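Local coordinates for protein angel homolog 2 (Homo sapiens, PDB 6RW0) that acts as a 2',3'-cyclic phosphatase of the CCR4/nocturin deadenylase family and probably also binds the 3'-untranslated regions of mRNA, at residues A[123-128]-A[141-146]; A[98-103]-A[189-194]; A[16-21]-A[396-401]. All blocks are in the same frame, centred on the assembly; numbering follows the deposited sequence.

Interaction 1. Residues A[123-128]-A[141-146]; sequences GYHCEY and ICFKHS
A first torsion of 176° turns the imidazole of His-125 opposite its backbone N, whereas that of Phe-143, at 65°, holds the phenyl ring between N and the carbonyl carbon, and the two side chains end up side by side. CB of His-125 sits over one face of the Phe-143 ring, 4.0 Å from its centroid, while CE1 of Phe-143 meets the imidazole edge at CD2 of His-125 (3.6 Å). Histidine suits this place because CD2 packs against CE1 and CZ of the phenyl ring while NE2 of His-125 donates to OE2 of Glu-127 (2.9 Å), which lies in the imidazole plane and should restrain its rotation. Cys-126 and Cys-142 share the opposite face, where helix 108-121 covers them; their SG atoms, 3.5 Å apart, touch without a disulfide, and these small side chains allow close packing. Lys-144, its chain bent at chi2, lays CE over a face of Tyr-124, 3.8 Å from the ring centroid, and a second bend at chi4 directs NZ to a salt bridge with Asp-97. Gly-123, whose positive phi closes a Schellman motif after the preceding helix, accepts the backbone N of His-145 at its O (3.1 Å). Reciprocal backbone bonds join His-125 to Phe-143 and Glu-127 to Ile-141, the pattern of an antiparallel beta hairpin whose first strand, 124-130, is an outermost strand of a sheet in the endonuclease/exonuclease/phosphatase fold.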
loop_
_atom_site.group_PDB
_atom_site.type_symbol
_atom_site.label_atom_id
_atom_site.label_comp_id
_atom_site.label_asym_id
_atom_site.label_seq_id
_atom_site.Cartn_x
_atom_site.Cartn_y
_atom_site.Cartn_z
ATOM N N GLY A 123 21.040 -2.916 7.907
ATOM C CA GLY A 123 20.704 -2.119 9.091
ATOM C C GLY A 123 19.216 -2.029 9.347
ATOM O O GLY A 123 18.846 -1.214 10.136
ATOM N N TYR A 124 18.407 -2.859 8.708
ATOM C CA TYR A 124 16.951 -2.808 8.919
ATOM C C TYR A 124 16.499 -3.847 9.936
ATOM O O TYR A 124 17.027 -4.920 9.941
ATOM C CB TYR A 124 16.183 -3.149 7.646
ATOM C CG TYR A 124 16.262 -2.103 6.572
ATOM C CD1 TYR A 124 15.480 -0.976 6.617
ATOM C CD2 TYR A 124 17.151 -2.239 5.531
ATOM C CE1 TYR A 124 15.571 -0.003 5.649
ATOM C CE2 TYR A 124 17.257 -1.276 4.551
ATOM C CZ TYR A 124 16.457 -0.159 4.606
ATOM O OH TYR A 124 16.551 0.798 3.659
ATOM N N HIS A 125 15.552 -3.483 10.775
ATOM C CA HIS A 125 14.784 -4.445 11.578
ATOM C C HIS A 125 13.549 -4.758 10.725
ATOM O O HIS A 125 12.922 -3.834 10.329
ATOM C CB HIS A 125 14.372 -3.844 12.897
ATOM C CG HIS A 125 13.526 -4.806 13.622
ATOM N ND1 HIS A 125 14.047 -5.913 14.175
ATOM C CD2 HIS A 125 12.204 -4.923 13.740
ATOM C CE1 HIS A 125 13.099 -6.635 14.673
ATOM N NE2 HIS A 125 12.005 -6.027 14.455
ATOM N N CYS A 126 13.199 -6.014 10.520
ATOM C CA CYS A 126 12.122 -6.417 9.621
ATOM C C CYS A 126 11.000 -7.119 10.375
ATOM O O CYS A 126 11.253 -8.004 11.196
ATOM C CB CYS A 126 12.654 -7.395 8.570
ATOM S SG CYS A 126 13.972 -6.717 7.543
ATOM N N GLU A 127 9.757 -6.748 10.052
ATOM C CA GLU A 127 8.568 -7.414 10.582
ATOM C C GLU A 127 7.665 -7.840 9.435
ATOM O O GLU A 127 7.383 -7.044 8.531
ATOM C CB GLU A 127 7.795 -6.493 11.536
ATOM C CG GLU A 127 8.518 -6.187 12.843
ATOM C CD GLU A 127 8.597 -7.372 13.801
ATOM O OE1 GLU A 127 7.878 -8.385 13.604
ATOM O OE2 GLU A 127 9.389 -7.280 14.766
ATOM N N TYR A 128 7.181 -9.078 9.486
ATOM C CA TYR A 128 6.435 -9.678 8.391
ATOM C C TYR A 128 5.049 -10.098 8.838
ATOM O O TYR A 128 4.838 -10.510 9.980
ATOM C CB TYR A 128 7.169 -10.936 7.932
ATOM C CG TYR A 128 6.665 -11.707 6.732
ATOM C CD1 TYR A 128 6.462 -11.094 5.503
ATOM C CD2 TYR A 128 6.493 -13.080 6.806
ATOM C CE1 TYR A 128 6.060 -11.826 4.404
ATOM C CE2 TYR A 128 6.096 -13.822 5.713
ATOM C CZ TYR A 128 5.878 -13.194 4.514
ATOM O OH TYR A 128 5.503 -13.956 3.433
ATOM N N ILE A 141 7.105 -4.622 6.960
ATOM C CA ILE A 141 7.534 -3.268 7.296
ATOM C C ILE A 141 8.901 -3.382 7.945
ATOM O O ILE A 141 9.070 -4.119 8.922
ATOM C CB ILE A 141 6.549 -2.526 8.215
ATOM C CG1 ILE A 141 5.181 -2.375 7.564
ATOM C CG2 ILE A 141 7.101 -1.130 8.532
ATOM C CD1 ILE A 141 4.088 -1.813 8.498
ATOM N N CYS A 142 9.870 -2.663 7.396
ATOM C CA CYS A 142 11.247 -2.704 7.849
ATOM C C CYS A 142 11.686 -1.279 8.135
ATOM O O CYS A 142 11.226 -0.337 7.490
ATOM C CB CYS A 142 12.140 -3.301 6.758
ATOM S SG CYS A 142 11.502 -4.830 6.003
ATOM N N PHE A 143 12.558 -1.087 9.102
ATOM C CA PHE A 143 12.993 0.283 9.447
ATOM C C PHE A 143 14.443 0.245 9.929
ATOM O O PHE A 143 14.865 -0.750 10.440
ATOM C CB PHE A 143 12.044 0.894 10.479
ATOM C CG PHE A 143 12.076 0.178 11.795
ATOM C CD1 PHE A 143 11.164 -0.808 12.098
ATOM C CD2 PHE A 143 13.085 0.449 12.687
ATOM C CE1 PHE A 143 11.240 -1.466 13.306
ATOM C CE2 PHE A 143 13.160 -0.212 13.889
ATOM C CZ PHE A 143 12.232 -1.156 14.193
ATOM N N LYS A 144 15.185 1.307 9.667
ATOM C CA LYS A 144 16.599 1.358 10.092
ATOM C C LYS A 144 16.611 1.404 11.615
ATOM O O LYS A 144 16.018 2.296 12.155
ATOM C CB LYS A 144 17.284 2.591 9.505
ATOM C CG LYS A 144 17.518 2.521 8.008
ATOM C CD LYS A 144 18.424 1.408 7.600
ATOM C CE LYS A 144 18.994 1.591 6.212
ATOM N NZ LYS A 144 19.948 2.716 6.182
ATOM N N HIS A 145 17.362 0.538 12.283
ATOM C CA HIS A 145 17.393 0.570 13.770
ATOM C C HIS A 145 18.150 1.804 14.276
ATOM O O HIS A 145 17.913 2.163 15.382
ATOM C CB HIS A 145 17.762 -0.780 14.382
ATOM C CG HIS A 145 18.864 -1.484 13.719
ATOM N ND1 HIS A 145 20.138 -1.003 13.751
ATOM C CD2 HIS A 145 18.895 -2.650 13.056
ATOM C CE1 HIS A 145 20.918 -1.833 13.102
ATOM N NE2 HIS A 145 20.175 -2.841 12.663
ATOM N N SER A 146 19.002 2.429 13.470
ATOM C CA SER A 146 19.670 3.707 13.785
ATOM C C SER A 146 18.652 4.853 13.861
ATOM O O SER A 146 18.970 5.832 14.482
ATOM C CB SER A 146 20.754 4.007 12.790
ATOM O OG SER A 146 20.232 4.389 11.537
HETATM O O HOH W 1 20.335 1.016 11.062
HETATM O O HOH W 2 20.052 -5.278 11.234
#

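Interaction 2. Residues A[98-103]-A[189-194]; sequences ADVLCL and ICVANT
The two mixed sheets of the DNase I-like fold pack face to face where Val-100 and Cys-102 of strand 100-107 meet Val-191 and Asn-193 of strand 189-195. The short strand segments run nearly parallel, at 22°, with axes 7.3 Å apart at closest approach, so side chains rather than backbone bonds hold this buried layer together. Val-100 and Val-191 reach tip to tip, their CG1 methyls 4.0 Å apart. The same CG1 of Val-191 also touches SG of Cys-102 at 3.6 Å; branched valines and a compact, weakly polar cysteine fill such a layer well. Ile-141 of the neighbouring strand 137-144 lies against Val-191 and Asn-193, continuing the apolar packing. Asparagine is the polar member, and it suits a buried place because its amide can both donate and accept. Its CG points opposite the backbone N (chi1 -177°), which carries the amide across the interface beside CB of Cys-102, 3.8 Å from CG of Asn-193. There OD1 accepts from NE2 of Gln-104. On the donor side, ND2 of Asn-193 binds O of Leu-103 at 3.0 Å; the carbonyl oxygen lies in the amide plane, but ND2 stands above the carbonyl plane of Leu-103.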
loop_
_atom_site.group_PDB
_atom_site.type_symbol
_atom_site.label_atom_id
_atom_site.label_comp_id
_atom_site.label_asym_id
_atom_site.label_seq_id
_atom_site.Cartn_x
_atom_site.Cartn_y
_atom_site.Cartn_z
ATOM N N ALA A 98 16.322 3.906 2.007
ATOM C CA ALA A 98 15.200 4.513 2.713
ATOM C C ALA A 98 15.189 4.113 4.186
ATOM O O ALA A 98 15.580 3.006 4.558
ATOM C CB ALA A 98 13.877 4.087 2.085
ATOM N N ASP A 99 14.678 5.012 5.030
ATOM C CA ASP A 99 14.632 4.726 6.462
ATOM C C ASP A 99 13.568 3.695 6.819
ATOM O O ASP A 99 13.729 2.954 7.801
ATOM C CB ASP A 99 14.361 6.009 7.237
ATOM C CG ASP A 99 15.463 7.015 7.083
ATOM O OD1 ASP A 99 16.645 6.624 7.173
ATOM O OD2 ASP A 99 15.158 8.201 6.862
ATOM N N VAL A 100 12.469 3.658 6.069
ATOM C CA VAL A 100 11.352 2.749 6.303
ATOM C C VAL A 100 11.017 2.101 4.972
ATOM O O VAL A 100 10.916 2.800 3.954
ATOM C CB VAL A 100 10.112 3.496 6.830
ATOM C CG1 VAL A 100 8.944 2.536 7.032
ATOM C CG2 VAL A 100 10.414 4.214 8.129
ATOM N N LEU A 101 10.846 0.776 4.977
ATOM C CA LEU A 101 10.412 0.034 3.803
ATOM C C LEU A 101 9.069 -0.615 4.082
ATOM O O LEU A 101 8.902 -1.314 5.089
ATOM C CB LEU A 101 11.367 -1.099 3.436
ATOM C CG LEU A 101 12.834 -0.747 3.357
ATOM C CD1 LEU A 101 13.585 -2.064 3.118
ATOM C CD2 LEU A 101 13.113 0.262 2.286
ATOM N N CYS A 102 8.117 -0.389 3.192
ATOM C CA CYS A 102 6.819 -1.048 3.223
ATOM C C CYS A 102 6.763 -1.881 1.956
ATOM O O CYS A 102 6.633 -1.332 0.859
ATOM C CB CYS A 102 5.686 -0.035 3.263
ATOM S SG CYS A 102 5.553 0.721 4.916
ATOM N N LEU A 103 6.894 -3.195 2.102
ATOM C CA LEU A 103 6.957 -4.096 0.966
ATOM C C LEU A 103 5.697 -4.943 0.890
ATOM O O LEU A 103 5.125 -5.332 1.911
ATOM C CB LEU A 103 8.188 -5.002 1.075
ATOM C CG LEU A 103 9.540 -4.308 1.304
ATOM C CD1 LEU A 103 10.654 -5.328 1.479
ATOM C CD2 LEU A 103 9.841 -3.355 0.161
ATOM N N ILE A 189 5.587 7.550 15.529
ATOM C CA ILE A 189 5.069 7.522 14.167
ATOM C C ILE A 189 4.443 6.158 13.922
ATOM O O ILE A 189 5.034 5.123 14.245
ATOM C CB ILE A 189 6.173 7.806 13.135
ATOM C CG1 ILE A 189 6.758 9.191 13.405
ATOM C CG2 ILE A 189 5.626 7.708 11.714
ATOM C CD1 ILE A 189 7.948 9.513 12.572
ATOM N N CYS A 190 3.248 6.160 13.350
ATOM C CA CYS A 190 2.520 4.945 13.046
ATOM C C CYS A 190 2.682 4.664 11.561
ATOM O O CYS A 190 2.307 5.497 10.733
ATOM C CB CYS A 190 1.049 5.150 13.385
ATOM S SG CYS A 190 0.020 3.740 13.001
ATOM N N VAL A 191 3.232 3.501 11.224
ATOM C CA VAL A 191 3.442 3.104 9.836
ATOM C C VAL A 191 2.564 1.899 9.546
ATOM O O VAL A 191 2.644 0.878 10.246
ATOM C CB VAL A 191 4.915 2.768 9.553
ATOM C CG1 VAL A 191 5.100 2.344 8.101
ATOM C CG2 VAL A 191 5.810 3.943 9.889
ATOM N N ALA A 192 1.740 2.010 8.512
ATOM C CA ALA A 192 0.821 0.959 8.120
ATOM C C ALA A 192 1.120 0.530 6.695
ATOM O O ALA A 192 1.589 1.327 5.876
ATOM C CB ALA A 192 -0.619 1.435 8.226
ATOM N N ASN A 193 0.861 -0.748 6.412
ATOM C CA ASN A 193 1.110 -1.343 5.106
ATOM C C ASN A 193 0.044 -2.394 4.848
ATOM O O ASN A 193 -0.352 -3.125 5.762
ATOM C CB ASN A 193 2.517 -1.958 5.133
ATOM C CG ASN A 193 2.952 -2.551 3.800
ATOM O OD1 ASN A 193 2.399 -2.246 2.751
ATOM N ND2 ASN A 193 3.985 -3.384 3.846
ATOM N N THR A 194 -0.429 -2.463 3.605
ATOM C CA THR A 194 -1.396 -3.487 3.243
ATOM C C THR A 194 -1.304 -3.789 1.761
ATOM O O THR A 194 -0.674 -3.064 0.986
ATOM C CB THR A 194 -2.823 -3.070 3.636
ATOM O OG1 THR A 194 -3.707 -4.195 3.552
ATOM C CG2 THR A 194 -3.381 -1.987 2.711
#

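Interaction 3. Residues A[16-21]-A[396-401]; sequences IKRNWE and SLLTEQ
OG of Ser-396 accepts the backbone N of Asn-19 at 2.8 Å, nearly straight at 173°, and donates to water 3, so that two bonds fix the hydroxyl. The contact extends the antiparallel edge pairing of strands 20-22 and 390-395: the backbone N of Ser-396 returns a bond to O of Asn-19, also 2.8 Å. Serine fits because, with OG held between its own N and carbonyl carbon (chi1 64°), the short side chain reaches the facing backbone. Water 3 ties the two segments again, donating to O of Lys-17 and to O of Leu-397. The side chain of Arg-18 bends at chi3 and brings the guanidinium edge to the carbonyl of Ser-396; NE of Arg-18 bonds to O of Ser-396 at 2.7 Å, with the oxygen in the guanidinium plane. A long arm with several donors serves well here, since NH1 goes on to O of Pro-420 and NH2 to O of Leu-395. NH2 of Arg-18 also lies beside CD2 of Leu-397, 3.6 Å away. Leu-398 supplies the apolar end of the contact: crossing Ile-16 at about a right angle, its CD2 rests 4.0 Å from CG2 of Ile-16.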
loop_
_atom_site.group_PDB
_atom_site.type_symbol
_atom_site.label_atom_id
_atom_site.label_comp_id
_atom_site.label_asym_id
_atom_site.label_seq_id
_atom_site.Cartn_x
_atom_site.Cartn_y
_atom_site.Cartn_z
ATOM N N ILE A 16 13.578 9.297 -20.108
ATOM C CA ILE A 16 12.785 8.488 -19.149
ATOM C C ILE A 16 13.615 8.451 -17.873
ATOM O O ILE A 16 14.579 7.717 -17.842
ATOM C CB ILE A 16 12.494 7.085 -19.681
ATOM C CG1 ILE A 16 11.774 7.155 -21.025
ATOM C CG2 ILE A 16 11.695 6.302 -18.650
ATOM C CD1 ILE A 16 11.524 5.823 -21.640
ATOM N N LYS A 17 13.266 9.256 -16.892
ATOM C CA LYS A 17 14.065 9.336 -15.658
ATOM C C LYS A 17 13.136 9.499 -14.461
ATOM O O LYS A 17 12.131 10.159 -14.599
ATOM C CB LYS A 17 15.040 10.523 -15.736
ATOM C CG LYS A 17 15.939 10.690 -14.518
ATOM C CD LYS A 17 17.124 11.606 -14.675
ATOM C CE LYS A 17 17.976 11.611 -13.422
ATOM N NZ LYS A 17 19.132 12.528 -13.531
ATOM N N ARG A 18 13.514 8.938 -13.321
ATOM C CA ARG A 18 12.804 9.166 -12.056
ATOM C C ARG A 18 13.653 10.207 -11.323
ATOM O O ARG A 18 14.798 9.919 -11.056
ATOM C CB ARG A 18 12.648 7.849 -11.302
ATOM C CG ARG A 18 11.804 6.847 -12.070
ATOM C CD ARG A 18 11.303 5.733 -11.179
ATOM N NE ARG A 18 10.362 6.267 -10.225
ATOM C CZ ARG A 18 9.877 5.604 -9.195
ATOM N NH1 ARG A 18 10.199 4.337 -9.019
ATOM N NH2 ARG A 18 9.078 6.221 -8.353
ATOM N N ASN A 19 13.082 11.346 -11.017
ATOM C CA ASN A 19 13.789 12.481 -10.394
ATOM C C ASN A 19 13.306 12.724 -8.978
ATOM O O ASN A 19 12.184 12.448 -8.714
ATOM C CB ASN A 19 13.468 13.782 -11.130
ATOM C CG ASN A 19 13.512 13.647 -12.631
ATOM O OD1 ASN A 19 12.495 13.588 -13.300
ATOM N ND2 ASN A 19 14.707 13.577 -13.155
ATOM N N TRP A 20 14.156 13.253 -8.118
ATOM C CA TRP A 20 13.687 13.723 -6.805
ATOM C C TRP A 20 13.018 15.064 -7.060
ATOM O O TRP A 20 13.672 15.953 -7.579
ATOM C CB TRP A 20 14.840 13.889 -5.827
ATOM C CG TRP A 20 15.180 12.659 -5.062
ATOM C CD1 TRP A 20 16.344 11.965 -5.123
ATOM C CD2 TRP A 20 14.337 11.952 -4.142
ATOM N NE1 TRP A 20 16.287 10.877 -4.301
ATOM C CE2 TRP A 20 15.065 10.839 -3.701
ATOM C CE3 TRP A 20 13.035 12.124 -3.688
ATOM C CZ2 TRP A 20 14.541 9.934 -2.787
ATOM C CZ3 TRP A 20 12.522 11.239 -2.776
ATOM C CH2 TRP A 20 13.269 10.166 -2.331
ATOM N N GLU A 21 11.740 15.178 -6.803
ATOM C CA GLU A 21 11.016 16.435 -6.896
ATOM C C GLU A 21 10.877 16.968 -5.480
ATOM O O GLU A 21 10.297 16.295 -4.619
ATOM C CB GLU A 21 9.625 16.245 -7.490
ATOM C CG GLU A 21 9.592 15.788 -8.918
ATOM C CD GLU A 21 8.170 15.624 -9.422
ATOM O OE1 GLU A 21 7.227 15.618 -8.593
ATOM O OE2 GLU A 21 8.001 15.504 -10.652
ATOM N N SER A 396 9.852 10.893 -8.607
ATOM C CA SER A 396 8.803 11.001 -9.614
ATOM C C SER A 396 8.525 9.658 -10.288
ATOM O O SER A 396 9.413 8.815 -10.457
ATOM C CB SER A 396 9.168 12.066 -10.643
ATOM O OG SER A 396 10.330 11.719 -11.367
ATOM N N LEU A 397 7.273 9.459 -10.700
ATOM C CA LEU A 397 6.764 8.220 -11.323
ATOM C C LEU A 397 6.886 8.362 -12.850
ATOM O O LEU A 397 7.529 9.278 -13.308
ATOM C CB LEU A 397 5.335 8.015 -10.787
ATOM C CG LEU A 397 5.260 7.339 -9.425
ATOM C CD1 LEU A 397 3.839 7.403 -8.904
ATOM C CD2 LEU A 397 5.730 5.904 -9.498
ATOM N N LEU A 398 6.363 7.412 -13.593
ATOM C CA LEU A 398 6.451 7.366 -15.056
ATOM C C LEU A 398 5.066 7.166 -15.647
ATOM O O LEU A 398 4.141 6.906 -14.933
ATOM C CB LEU A 398 7.367 6.205 -15.437
ATOM C CG LEU A 398 8.782 6.268 -14.888
ATOM C CD1 LEU A 398 9.512 4.990 -15.212
ATOM C CD2 LEU A 398 9.530 7.462 -15.443
ATOM N N THR A 399 4.961 7.374 -16.940
ATOM C CA THR A 399 3.719 7.139 -17.690
ATOM C C THR A 399 3.706 5.714 -18.241
ATOM O O THR A 399 4.721 5.056 -18.254
ATOM C CB THR A 399 3.550 8.141 -18.834
ATOM O OG1 THR A 399 4.542 7.817 -19.795
ATOM C CG2 THR A 399 3.678 9.579 -18.396
ATOM N N GLU A 400 2.541 5.286 -18.713
ATOM C CA GLU A 400 2.345 3.980 -19.359
ATOM C C GLU A 400 3.247 3.934 -20.597
ATOM O O GLU A 400 3.876 2.943 -20.814
ATOM C CB GLU A 400 0.871 3.826 -19.739
ATOM C CG GLU A 400 0.578 2.582 -20.546
ATOM C CD GLU A 400 -0.895 2.392 -20.859
ATOM O OE1 GLU A 400 -1.667 3.248 -20.476
ATOM O OE2 GLU A 400 -1.218 1.404 -21.489
ATOM N N GLN A 401 3.284 5.015 -21.363
ATOM C CA GLN A 401 4.110 5.073 -22.590
ATOM C C GLN A 401 5.587 4.942 -22.220
ATOM O O GLN A 401 6.283 4.238 -22.909
ATOM C CB GLN A 401 3.852 6.360 -23.363
ATOM C CG GLN A 401 4.603 6.386 -24.682
ATOM C CD GLN A 401 4.502 7.677 -25.451
ATOM O OE1 GLN A 401 3.964 8.672 -24.987
ATOM N NE2 GLN A 401 5.048 7.669 -26.649
HETATM O O HOH W 3 9.548 11.044 -13.888
#

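Overall arrangement
Interactions 1 and 2 are neighbours, with centres 9 Å apart, and touch directly: Tyr-124 OH probably bonds to Ala-98 O, and strands 100-107 and 137-144 are adjacent in one sheet. Interaction 3 lies 27 Å from interaction 1 and 22 Å from interaction 2, centre to centre, yet reaches the same seven-stranded sheet. That sheet has 124-130 as one outermost strand and 20-22 as the other, so interactions 1 and 3 mark its opposite borders, while interaction 2 joins its interior to the second sheet. Along the chain they nest, 1 inside 2 inside 3; by pairing beside strand 390-395, the N-terminal segment joins a sheet of the endonuclease/exonuclease/phosphatase fold.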